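Local coordinates for maintenance of ploidy protein MOB1 (Saccharomyces cerevisiae, PDB 2HJN) that binds and activates the protein kinase DBF2, allowing its phosphorylation by CDC15 in late anaphase as part of the mitotic exit network, at residues 85-90 with 138-143; 91-96 with 179-184; 108-113 with 185-190; 203-208 with 228-233. One frame throughout, in Å; residues are numbered along the deposited sequence.

Contact 1 of 4, residues 85-90 with 138-143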
# COMPACT_ATOMS: atom_id res chain seq x y z
N ASP A 85 12.17 -10.02 0.72
CA ASP A 85 10.93 -9.67 1.45
C ASP A 85 10.96 -8.25 2.04
O ASP A 85 9.94 -7.58 2.02
CB ASP A 85 10.68 -10.64 2.61
CG ASP A 85 10.31 -12.07 2.14
OD1 ASP A 85 9.94 -12.28 0.93
OD2 ASP A 85 10.39 -12.99 3.01
N PHE A 86 12.09 -7.80 2.59
CA PHE A 86 12.12 -6.43 3.15
C PHE A 86 12.02 -5.33 2.09
O PHE A 86 11.37 -4.28 2.27
CB PHE A 86 13.38 -6.22 4.00
CG PHE A 86 13.36 -7.00 5.30
CD1 PHE A 86 12.19 -7.18 6.00
CD2 PHE A 86 14.53 -7.55 5.80
CE1 PHE A 86 12.16 -7.92 7.20
CE2 PHE A 86 14.53 -8.28 7.01
CZ PHE A 86 13.35 -8.49 7.70
N TYR A 87 12.65 -5.61 0.97
CA TYR A 87 12.57 -4.73 -0.21
C TYR A 87 11.09 -4.60 -0.62
O TYR A 87 10.58 -3.52 -0.92
CB TYR A 87 13.39 -5.31 -1.39
CG TYR A 87 12.97 -4.68 -2.71
CD1 TYR A 87 13.66 -3.57 -3.19
CD2 TYR A 87 11.85 -5.15 -3.44
CE1 TYR A 87 13.31 -2.96 -4.39
CE2 TYR A 87 11.47 -4.50 -4.63
CZ TYR A 87 12.21 -3.40 -5.08
OH TYR A 87 11.90 -2.68 -6.19
N ASN A 88 10.39 -5.73 -0.63
CA ASN A 88 9.00 -5.70 -1.07
C ASN A 88 8.05 -4.94 -0.11
O ASN A 88 7.13 -4.26 -0.56
CB ASN A 88 8.47 -7.17 -1.38
CG ASN A 88 8.85 -7.70 -2.77
OD1 ASN A 88 9.08 -6.95 -3.71
ND2 ASN A 88 8.82 -9.04 -2.92
N GLN A 89 8.27 -5.06 1.21
CA GLN A 89 7.52 -4.24 2.19
C GLN A 89 7.79 -2.73 2.00
O GLN A 89 6.86 -1.89 2.08
CB GLN A 89 7.85 -4.72 3.64
CG GLN A 89 7.38 -6.19 3.89
CD GLN A 89 7.82 -6.75 5.22
OE1 GLN A 89 8.01 -5.99 6.17
NE2 GLN A 89 7.97 -8.09 5.31
N ILE A 90 9.04 -2.37 1.70
CA ILE A 90 9.43 -0.92 1.56
C ILE A 90 8.86 -0.37 0.24
O ILE A 90 8.30 0.72 0.19
CB ILE A 90 10.96 -0.74 1.63
CG1 ILE A 90 11.47 -0.96 3.05
CG2 ILE A 90 11.37 0.66 1.17
CD1 ILE A 90 13.05 -1.27 3.08
N CYS A 138 16.52 5.35 -7.77
CA CYS A 138 17.86 4.82 -8.07
C CYS A 138 18.23 3.66 -7.14
O CYS A 138 18.77 2.63 -7.58
CB CYS A 138 18.90 5.95 -7.91
SG CYS A 138 18.88 7.22 -9.25
N LEU A 139 18.02 3.86 -5.83
CA LEU A 139 18.36 2.87 -4.83
C LEU A 139 17.58 1.59 -5.03
O LEU A 139 18.18 0.52 -5.00
CB LEU A 139 18.14 3.35 -3.38
CG LEU A 139 18.35 2.45 -2.15
CD1 LEU A 139 18.48 3.32 -0.89
CD2 LEU A 139 17.19 1.57 -1.84
N MSE A 140 16.26 1.70 -5.16
CA MSE A 140 15.39 0.50 -5.30
C MSE A 140 15.68 -0.24 -6.59
O MSE A 140 15.75 -1.46 -6.58
CB MSE A 140 13.92 0.88 -5.26
CG MSE A 140 13.49 1.50 -3.93
SE MSE A 140 13.66 0.30 -2.33
CE MSE A 140 11.83 -0.37 -2.48
N ARG A 141 15.85 0.47 -7.71
CA ARG A 141 16.25 -0.17 -8.99
C ARG A 141 17.64 -0.83 -8.87
O ARG A 141 17.87 -1.86 -9.46
CB ARG A 141 16.27 0.83 -10.19
CG ARG A 141 14.89 1.34 -10.74
CD ARG A 141 13.76 0.29 -10.95
NE ARG A 141 13.11 -0.20 -9.71
CZ ARG A 141 12.23 0.45 -8.97
NH1 ARG A 141 11.84 1.69 -9.25
NH2 ARG A 141 11.73 -0.14 -7.90
N TRP A 142 18.54 -0.22 -8.12
CA TRP A 142 19.86 -0.85 -7.83
C TRP A 142 19.70 -2.18 -7.02
O TRP A 142 20.38 -3.20 -7.30
CB TRP A 142 20.83 0.13 -7.12
CG TRP A 142 22.14 -0.53 -6.73
CD1 TRP A 142 23.27 -0.67 -7.49
CD2 TRP A 142 22.41 -1.14 -5.48
NE1 TRP A 142 24.26 -1.32 -6.76
CE2 TRP A 142 23.75 -1.64 -5.53
CE3 TRP A 142 21.67 -1.28 -4.29
CZ2 TRP A 142 24.32 -2.31 -4.45
CZ3 TRP A 142 22.26 -2.00 -3.22
CH2 TRP A 142 23.57 -2.47 -3.30
N CYS A 143 18.79 -2.18 -6.04
CA CYS A 143 18.53 -3.42 -5.28
C CYS A 143 18.03 -4.55 -6.19
O CYS A 143 18.49 -5.69 -6.05
CB CYS A 143 17.55 -3.18 -4.11
SG CYS A 143 18.22 -2.18 -2.79
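The Tyr87 ring and the Arg141 guanidinium meet edge to edge, their planes nearly perpendicular at 86°, with NH2 of Arg141 near the ring plane and OH of Tyr87 lying in the guanidinium plane. NH2 of Arg141 donates a hydrogen bond of 3.1 Å to OH of Tyr87, somewhat bent at 146°. Met140, present as selenomethionine, approaches the same ring obliquely: its CE is 3.5 Å from CE1 of Tyr87, and its SE stands 4.8 Å from the ring centroid, a Met-aromatic contact. CB of Cys143 reaches CD1 of Tyr87 at 4.0 Å. Ile90, one helical turn along from Tyr87, sets CG2 3.8 Å from CE of Met140. The Met140 chain bends at chi2 (-63°) and again at chi3, which brings its CE back toward both the tyrosine and the isoleucine.

Helices 75-97 and 132-147 run roughly antiparallel here. Tyrosine suits the gap between them because its apolar ring can be buried while its hydroxyl is satisfied by polar partners at the far end. That hydroxyl also bonds to O of Ser29, and Arg141 has further partners in Glu137, Gln144 and Tyr26. The arginine's charge is probably balanced largely by Glu137.

Contact 2 of 4, residues 91-96 with 179-184; sequences NMLYGS and RVYAHI. With ZN (zinc ion), chain B; SO4 (sulfate ion), chain C.
Tyr94 crosses from helix 75-97 to helix 165-187, and its ring passes two aliphatic side chains before its hydroxyl meets an imidazole. Its CB points neither at the other helix nor away from it, and chi1 of -137°, off the usual staggered values, swings the ring across the gap. CD1 of Tyr94 comes first, 3.5 Å from CG1 of Val180 and 3.8 Å from CG1 of Ile184, both approaching obliquely. CE1 continues past the same methyl and methylene groups. At the tip, OH of Tyr94 lies 3.1 Å from CD2 of His183, which sits near the plane of the tyrosine ring.

His183 is held in turn by the metal: its NE2 binds the zinc ion at 2.1 Å, and Cys101, Cys106 and His188 complete the site. With CG anti to the backbone N (chi1 -174°), the imidazole stretches toward the metal, while ND1 is hydrogen-bonded to O of Ile110. Beside this, on the residue preceding Tyr94, CD1 of Leu93 touches CE1 of Tyr181 at 4.3 Å. Branched aliphatic side chains suit this interface because they pack around the flat tyrosine between two helices inclined at 30°.

The hydroxyl of Tyr94 is buried here without a polar partner in the model. Its neighbour is a ring carbon of a zinc-bound imidazole, whose C-H is probably made more positive by the metal, so the short approach to the oxygen may be mildly favourable. Using both imidazole nitrogens, one on zinc and one on a carbonyl, should fix the rotation of the His183 ring.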
# COMPACT_ATOMS: atom_id res chain seq x y z
N ASN A 91 8.93 -1.19 -0.81
CA ASN A 91 8.25 -0.92 -2.07
C ASN A 91 6.73 -0.66 -1.90
O ASN A 91 6.21 0.33 -2.46
CB ASN A 91 8.46 -2.08 -3.09
CG ASN A 91 7.91 -1.75 -4.45
OD1 ASN A 91 8.38 -0.80 -5.11
ND2 ASN A 91 6.89 -2.51 -4.88
N MSE A 92 6.04 -1.52 -1.14
CA MSE A 92 4.60 -1.34 -0.88
C MSE A 92 4.33 -0.07 -0.06
O MSE A 92 3.42 0.71 -0.39
CB MSE A 92 3.99 -2.61 -0.22
CG MSE A 92 2.48 -2.43 0.21
SE MSE A 92 2.30 -1.51 1.94
CE MSE A 92 3.07 -2.98 2.96
N LEU A 93 5.17 0.18 0.94
CA LEU A 93 5.01 1.37 1.79
C LEU A 93 5.34 2.69 1.06
O LEU A 93 4.59 3.65 1.16
CB LEU A 93 5.82 1.21 3.08
CG LEU A 93 5.28 0.17 4.10
CD1 LEU A 93 6.41 -0.19 5.05
CD2 LEU A 93 4.04 0.65 4.91
N TYR A 94 6.42 2.73 0.27
CA TYR A 94 6.70 3.96 -0.55
C TYR A 94 5.66 4.19 -1.60
O TYR A 94 5.22 5.31 -1.86
CB TYR A 94 8.13 3.97 -1.14
CG TYR A 94 8.80 5.31 -1.01
CD1 TYR A 94 9.67 5.58 0.03
CD2 TYR A 94 8.53 6.34 -1.92
CE1 TYR A 94 10.27 6.83 0.17
CE2 TYR A 94 9.15 7.62 -1.80
CZ TYR A 94 10.01 7.84 -0.75
OH TYR A 94 10.63 9.05 -0.62
N GLY A 95 5.20 3.11 -2.17
CA GLY A 95 4.17 3.15 -3.18
C GLY A 95 2.89 3.75 -2.67
O GLY A 95 2.17 4.36 -3.43
N SER A 96 2.56 3.53 -1.40
CA SER A 96 1.32 4.07 -0.85
C SER A 96 1.31 5.61 -0.75
O SER A 96 0.26 6.27 -0.85
CB SER A 96 1.01 3.43 0.53
OG SER A 96 1.80 4.01 1.55
N ARG A 179 17.78 3.80 5.09
CA ARG A 179 17.63 5.23 4.72
C ARG A 179 16.23 5.55 4.13
O ARG A 179 15.77 6.68 4.26
CB ARG A 179 18.71 5.63 3.67
CG ARG A 179 20.16 5.51 4.25
CD ARG A 179 21.35 5.69 3.32
NE ARG A 179 22.52 5.28 4.08
CZ ARG A 179 23.63 4.74 3.58
NH1 ARG A 179 23.74 4.55 2.29
NH2 ARG A 179 24.63 4.40 4.41
N VAL A 180 15.59 4.58 3.46
CA VAL A 180 14.21 4.76 2.92
C VAL A 180 13.22 4.81 4.07
O VAL A 180 12.34 5.68 4.10
CB VAL A 180 13.82 3.65 1.91
CG1 VAL A 180 12.42 3.93 1.33
CG2 VAL A 180 14.90 3.55 0.75
N TYR A 181 13.35 3.90 5.03
CA TYR A 181 12.50 3.99 6.25
C TYR A 181 12.69 5.34 6.94
O TYR A 181 11.71 5.95 7.39
CB TYR A 181 12.85 2.89 7.29
CG TYR A 181 12.21 1.54 7.06
CD1 TYR A 181 10.84 1.36 7.15
CD2 TYR A 181 13.02 0.42 6.80
CE1 TYR A 181 10.28 0.08 6.96
CE2 TYR A 181 12.48 -0.81 6.61
CZ TYR A 181 11.12 -0.98 6.70
OH TYR A 181 10.66 -2.24 6.54
N ALA A 182 13.95 5.80 6.99
CA ALA A 182 14.23 7.08 7.68
C ALA A 182 13.49 8.25 7.02
O ALA A 182 12.93 9.14 7.70
CB ALA A 182 15.75 7.36 7.80
N HIS A 183 13.52 8.31 5.68
CA HIS A 183 12.81 9.39 4.98
C HIS A 183 11.27 9.34 5.22
O HIS A 183 10.62 10.39 5.38
CB HIS A 183 13.12 9.39 3.46
CG HIS A 183 12.52 10.55 2.74
ND1 HIS A 183 12.91 11.86 2.98
CD2 HIS A 183 11.46 10.62 1.91
CE1 HIS A 183 12.14 12.67 2.29
NE2 HIS A 183 11.24 11.95 1.63
N ILE A 184 10.70 8.13 5.19
CA ILE A 184 9.25 7.95 5.38
C ILE A 184 8.81 8.48 6.73
O ILE A 184 7.86 9.25 6.83
CB ILE A 184 8.76 6.42 5.21
CG1 ILE A 184 8.86 5.94 3.76
CG2 ILE A 184 7.25 6.24 5.53
CD1 ILE A 184 8.84 4.42 3.64
ZN ZN B . 9.72 12.85 0.43
S SO4 C . 27.04 2.52 1.73
O1 SO4 C . 26.95 1.07 1.88
O2 SO4 C . 27.07 3.07 3.10
O3 SO4 C . 28.16 2.93 0.90
O4 SO4 C . 25.91 3.12 1.04

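Contact 3 of 4, residues 108-113 with 185-190; sequences RMIATN and YCHHFN. With ZN (zinc ion), chain B.
Beside the zinc site, which is built from two cysteines and two histidines, His187 and Cys186 at the end of helix 165-187 receive the loop 108-113. N of Thr112 donates to NE2 of His187 over 2.9 Å. The bond is bent, at 136°, and the donor is tilted 24° from the imidazole plane. Accepting on NE2 suggests that this nitrogen is unprotonated, consistent with a neutral ring carrying its proton on ND1.

Ile110 crosses the same imidazole at about a right angle. Its CG1 lies 3.5 Å from NE2 of His187, and its CD1 reaches both NE2 and CE1. The isoleucine's chi1 of 64° places CG1 between its own backbone N and carbonyl carbon, from where the branch can meet the ring. O of Ile110 is 3.3 Å from CD2 of His187. Cys186 packs beside it: its CB lies 4.0 Å from CA of Ala111, and its SG lies 3.9 Å from CG2 of Thr112. Ala111 turns its CB away and offers CA, and a residue as small as cysteine fits opposite, with CA of Ala111 and CA of Cys186 5.4 Å apart. OG1 of Thr112 donates to O of Ala111 at 2.6 Å, on a lone pair in the carbonyl plane.

The residue after His187, His188, leaves helical geometry, stands at the N-cap position of helix 189-194, and gives NE2 to the zinc ion. Ile52 of helix 49-58 packs on both Thr112 and Cys186. From here the loop leads into strand 115-117, while Met109 packs against helix 132-147.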
# COMPACT_ATOMS: atom_id res chain seq x y z
N ARG A 108 15.98 17.29 -1.38
CA ARG A 108 17.14 16.56 -0.94
C ARG A 108 16.65 15.29 -0.23
O ARG A 108 15.58 15.26 0.39
CB ARG A 108 17.98 17.38 0.05
CG ARG A 108 18.71 18.60 -0.53
CD ARG A 108 19.47 19.33 0.64
NE ARG A 108 18.58 19.65 1.77
CZ ARG A 108 18.95 19.75 3.06
NH1 ARG A 108 20.23 19.54 3.42
NH2 ARG A 108 18.04 20.05 3.99
N MSE A 109 17.47 14.25 -0.27
CA MSE A 109 17.12 13.01 0.46
C MSE A 109 17.53 13.21 1.92
O MSE A 109 18.69 12.99 2.27
CB MSE A 109 17.78 11.79 -0.21
CG MSE A 109 17.53 10.47 0.50
SE MSE A 109 15.63 9.93 0.47
CE MSE A 109 16.09 8.15 1.08
N ILE A 110 16.59 13.62 2.77
CA ILE A 110 16.90 13.92 4.16
C ILE A 110 16.08 13.10 5.16
O ILE A 110 15.08 12.49 4.80
CB ILE A 110 16.82 15.43 4.45
CG1 ILE A 110 15.37 15.94 4.26
CG2 ILE A 110 17.79 16.17 3.48
CD1 ILE A 110 15.12 17.36 4.58
N ALA A 111 16.52 13.09 6.43
CA ALA A 111 15.82 12.41 7.50
C ALA A 111 16.04 13.35 8.64
O ALA A 111 17.02 13.20 9.37
CB ALA A 111 16.49 11.05 7.79
N THR A 112 15.13 14.32 8.75
CA THR A 112 15.35 15.63 9.39
C THR A 112 16.51 16.42 8.81
O THR A 112 17.30 15.89 8.03
CB THR A 112 15.59 15.54 10.91
OG1 THR A 112 16.91 15.05 11.13
CG2 THR A 112 14.54 14.60 11.61
N ASN A 113 16.64 17.69 9.22
CA ASN A 113 17.76 18.52 8.73
C ASN A 113 19.19 18.17 9.24
O ASN A 113 20.16 18.76 8.77
CB ASN A 113 17.45 20.01 8.86
CG ASN A 113 16.35 20.47 7.89
OD1 ASN A 113 16.38 20.12 6.71
ND2 ASN A 113 15.39 21.26 8.38
N TYR A 185 9.50 8.04 7.80
CA TYR A 185 9.12 8.40 9.18
C TYR A 185 9.28 9.89 9.44
O TYR A 185 8.44 10.51 10.09
CB TYR A 185 10.05 7.64 10.16
CG TYR A 185 9.49 6.33 10.64
CD1 TYR A 185 10.07 5.12 10.23
CD2 TYR A 185 8.35 6.29 11.47
CE1 TYR A 185 9.54 3.90 10.65
CE2 TYR A 185 7.82 5.08 11.89
CZ TYR A 185 8.41 3.88 11.48
OH TYR A 185 7.92 2.64 11.91
N CYS A 186 10.40 10.46 8.98
CA CYS A 186 10.72 11.88 9.24
C CYS A 186 9.99 12.89 8.31
O CYS A 186 9.79 14.06 8.68
CB CYS A 186 12.22 12.14 9.22
SG CYS A 186 13.14 11.19 10.45
N HIS A 187 9.58 12.45 7.13
CA HIS A 187 8.93 13.38 6.21
C HIS A 187 7.55 13.02 5.66
O HIS A 187 6.86 13.90 5.11
CB HIS A 187 9.95 13.81 5.13
CG HIS A 187 11.17 14.45 5.76
ND1 HIS A 187 11.14 15.73 6.25
CD2 HIS A 187 12.37 13.94 6.11
CE1 HIS A 187 12.31 16.02 6.79
NE2 HIS A 187 13.07 14.94 6.75
N HIS A 188 7.12 11.76 5.83
CA HIS A 188 5.78 11.36 5.31
C HIS A 188 4.85 10.66 6.29
O HIS A 188 3.87 10.06 5.87
CB HIS A 188 5.95 10.55 4.01
CG HIS A 188 6.65 11.32 2.93
ND1 HIS A 188 6.05 12.38 2.27
CD2 HIS A 188 7.94 11.31 2.51
CE1 HIS A 188 6.91 12.92 1.43
NE2 HIS A 188 8.07 12.29 1.55
N PHE A 189 5.16 10.70 7.58
CA PHE A 189 4.34 9.90 8.53
C PHE A 189 2.88 10.32 8.56
O PHE A 189 2.02 9.45 8.76
CB PHE A 189 4.92 9.85 9.93
CG PHE A 189 4.30 8.79 10.86
CD1 PHE A 189 4.79 7.46 10.87
CD2 PHE A 189 3.30 9.12 11.79
CE1 PHE A 189 4.22 6.48 11.72
CE2 PHE A 189 2.74 8.13 12.62
CZ PHE A 189 3.20 6.82 12.60
N ASN A 190 2.60 11.62 8.44
CA ASN A 190 1.19 12.11 8.40
C ASN A 190 0.32 11.46 7.34
O ASN A 190 -0.89 11.29 7.52
CB ASN A 190 1.05 13.66 8.29
CG ASN A 190 2.06 14.33 7.31
OD1 ASN A 190 2.24 15.56 7.39
ND2 ASN A 190 2.71 13.55 6.41
ZN ZN B . 9.72 12.85 0.43

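Contact 4 of 4, residues 203-208 with 228-233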
# COMPACT_ATOMS: atom_id res chain seq x y z
N THR A 203 5.27 -2.36 12.20
CA THR A 203 5.52 -3.82 12.21
C THR A 203 6.64 -4.23 11.29
O THR A 203 7.51 -4.99 11.71
CB THR A 203 4.22 -4.67 11.94
OG1 THR A 203 3.20 -4.33 12.93
CG2 THR A 203 4.52 -6.16 12.03
N SER A 204 6.63 -3.74 10.04
CA SER A 204 7.76 -3.95 9.05
C SER A 204 9.10 -3.49 9.59
O SER A 204 10.10 -4.20 9.54
CB SER A 204 7.43 -3.18 7.75
OG SER A 204 8.45 -3.26 6.72
N PHE A 205 9.13 -2.24 10.07
CA PHE A 205 10.35 -1.66 10.60
C PHE A 205 10.91 -2.44 11.83
O PHE A 205 12.14 -2.63 11.95
CB PHE A 205 10.07 -0.20 10.95
CG PHE A 205 11.27 0.56 11.48
CD1 PHE A 205 12.29 0.95 10.64
CD2 PHE A 205 11.34 0.91 12.84
CE1 PHE A 205 13.40 1.65 11.12
CE2 PHE A 205 12.44 1.63 13.37
CZ PHE A 205 13.47 2.00 12.52
N ARG A 206 10.00 -2.83 12.73
CA ARG A 206 10.36 -3.62 13.89
C ARG A 206 11.01 -4.95 13.45
O ARG A 206 12.03 -5.34 14.00
CB ARG A 206 9.10 -3.92 14.75
CG ARG A 206 9.29 -4.98 15.91
CD ARG A 206 7.98 -5.24 16.77
NE ARG A 206 7.03 -6.18 16.15
CZ ARG A 206 5.74 -5.91 15.88
NH1 ARG A 206 5.24 -4.70 16.17
NH2 ARG A 206 4.94 -6.83 15.33
N HIS A 207 10.38 -5.65 12.51
CA HIS A 207 10.89 -6.94 11.99
C HIS A 207 12.25 -6.74 11.26
O HIS A 207 13.18 -7.57 11.41
CB HIS A 207 9.80 -7.61 11.13
CG HIS A 207 10.17 -8.98 10.62
ND1 HIS A 207 9.87 -9.41 9.34
CD2 HIS A 207 10.82 -10.02 11.21
CE1 HIS A 207 10.31 -10.64 9.16
NE2 HIS A 207 10.90 -11.03 10.28
N PHE A 208 12.37 -5.62 10.53
CA PHE A 208 13.64 -5.26 9.84
C PHE A 208 14.78 -5.12 10.87
O PHE A 208 15.84 -5.71 10.71
CB PHE A 208 13.42 -3.95 9.03
CG PHE A 208 14.62 -3.50 8.21
CD1 PHE A 208 14.70 -3.79 6.85
CD2 PHE A 208 15.64 -2.72 8.79
CE1 PHE A 208 15.82 -3.34 6.05
CE2 PHE A 208 16.74 -2.25 8.03
CZ PHE A 208 16.83 -2.55 6.64
N GLU A 228 16.29 6.25 18.72
CA GLU A 228 15.27 6.18 19.80
C GLU A 228 14.07 5.36 19.39
O GLU A 228 13.50 4.60 20.18
CB GLU A 228 14.77 7.59 20.22
CG GLU A 228 13.73 7.56 21.38
CD GLU A 228 13.30 8.94 21.88
OE1 GLU A 228 13.72 9.95 21.29
OE2 GLU A 228 12.51 9.04 22.86
N LEU A 229 13.68 5.52 18.13
CA LEU A 229 12.58 4.72 17.57
C LEU A 229 12.91 3.22 17.70
O LEU A 229 12.08 2.41 18.18
CB LEU A 229 12.37 5.13 16.09
CG LEU A 229 10.99 5.14 15.46
CD1 LEU A 229 10.59 3.74 15.31
CD2 LEU A 229 10.01 5.83 16.36
N VAL A 230 14.11 2.85 17.25
CA VAL A 230 14.57 1.46 17.32
C VAL A 230 14.56 1.02 18.80
O VAL A 230 14.12 -0.10 19.10
CB VAL A 230 15.99 1.27 16.74
CG1 VAL A 230 16.41 -0.21 16.84
CG2 VAL A 230 16.09 1.76 15.30
N MSE A 231 15.06 1.88 19.69
CA MSE A 231 15.03 1.61 21.16
C MSE A 231 13.60 1.33 21.67
O MSE A 231 13.41 0.48 22.53
CB MSE A 231 15.63 2.78 21.97
CG MSE A 231 17.12 3.03 21.82
SE MSE A 231 18.19 1.62 22.64
CE MSE A 231 18.59 0.48 21.05
N GLU A 232 12.59 2.04 21.15
CA GLU A 232 11.19 1.84 21.59
C GLU A 232 10.45 0.68 20.89
O GLU A 232 9.80 -0.14 21.55
CB GLU A 232 10.37 3.12 21.45
CG GLU A 232 10.76 4.30 22.39
CD GLU A 232 10.38 4.05 23.86
OE1 GLU A 232 9.39 3.32 24.15
OE2 GLU A 232 11.09 4.62 24.73
N LEU A 233 10.57 0.65 19.55
CA LEU A 233 9.86 -0.33 18.70
C LEU A 233 10.39 -1.73 18.84
O LEU A 233 9.59 -2.67 18.96
CB LEU A 233 9.91 0.04 17.20
CG LEU A 233 9.09 1.16 16.58
CD1 LEU A 233 8.55 0.71 15.21
CD2 LEU A 233 7.96 1.66 17.47
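Apolar packing dominates where Phe205 meets three aliphatic residues of helix 227-233. CD1 of Leu229 makes the shortest approach, 3.4 Å from CE2 of Phe205, and comes in obliquely. Val230 adds CG2 at 3.8 Å from CZ, the outermost ring atom of Phe205. Leu233 meets the ring differently, with its CD1 at the edge and in the ring plane, 3.7 Å from CD2 of Phe205. With CG anti to the backbone N (chi1 -179°), the phenylalanine extends its ring from its own helix into this trio. A flat, apolar ring suits the position because its CD2-CE2-CZ border can take three branched side chains at once.

No hydrogen bond crosses the contact; the other approach is of methylenes to a carbonyl. CD of Arg206 passes 3.7 Å from O of Leu233, whereas the guanidinium leads away. Such a residue fits a partly exposed border, since its methylenes can pack while its charge lies elsewhere.

Helices 198-214 and 227-233 cross almost perpendicularly, at 93° between their directions. Leu233 also packs on Tyr185 of helix 165-187, and Leu229 on Val53 and Thr56 of helix 49-58, so with Phe205 the short C-terminal helix is joined to three helices.

Contacts 1 and 2 lie nearest the middle of the chain, about 9 Å apart centre to centre, and occupy successive parts of helix 75-97, which meets helix 132-147 and then helix 165-187. At both, helix 75-97 also touches the second subunit of the homodimer. Contact 3 continues along helix 165-187, its centre about 10 Å from that of contact 2, and the two share the zinc ion. In sequence the segments of contacts 1, 2 and 3 alternate, whereas contact 4 follows all of them. Its centre lies about 14 Å from that of contact 2, to which Tyr181 connects it by edge-to-face packing with Phe205 and Phe208. Long helices thus form a continuous core, with the zinc site at one end.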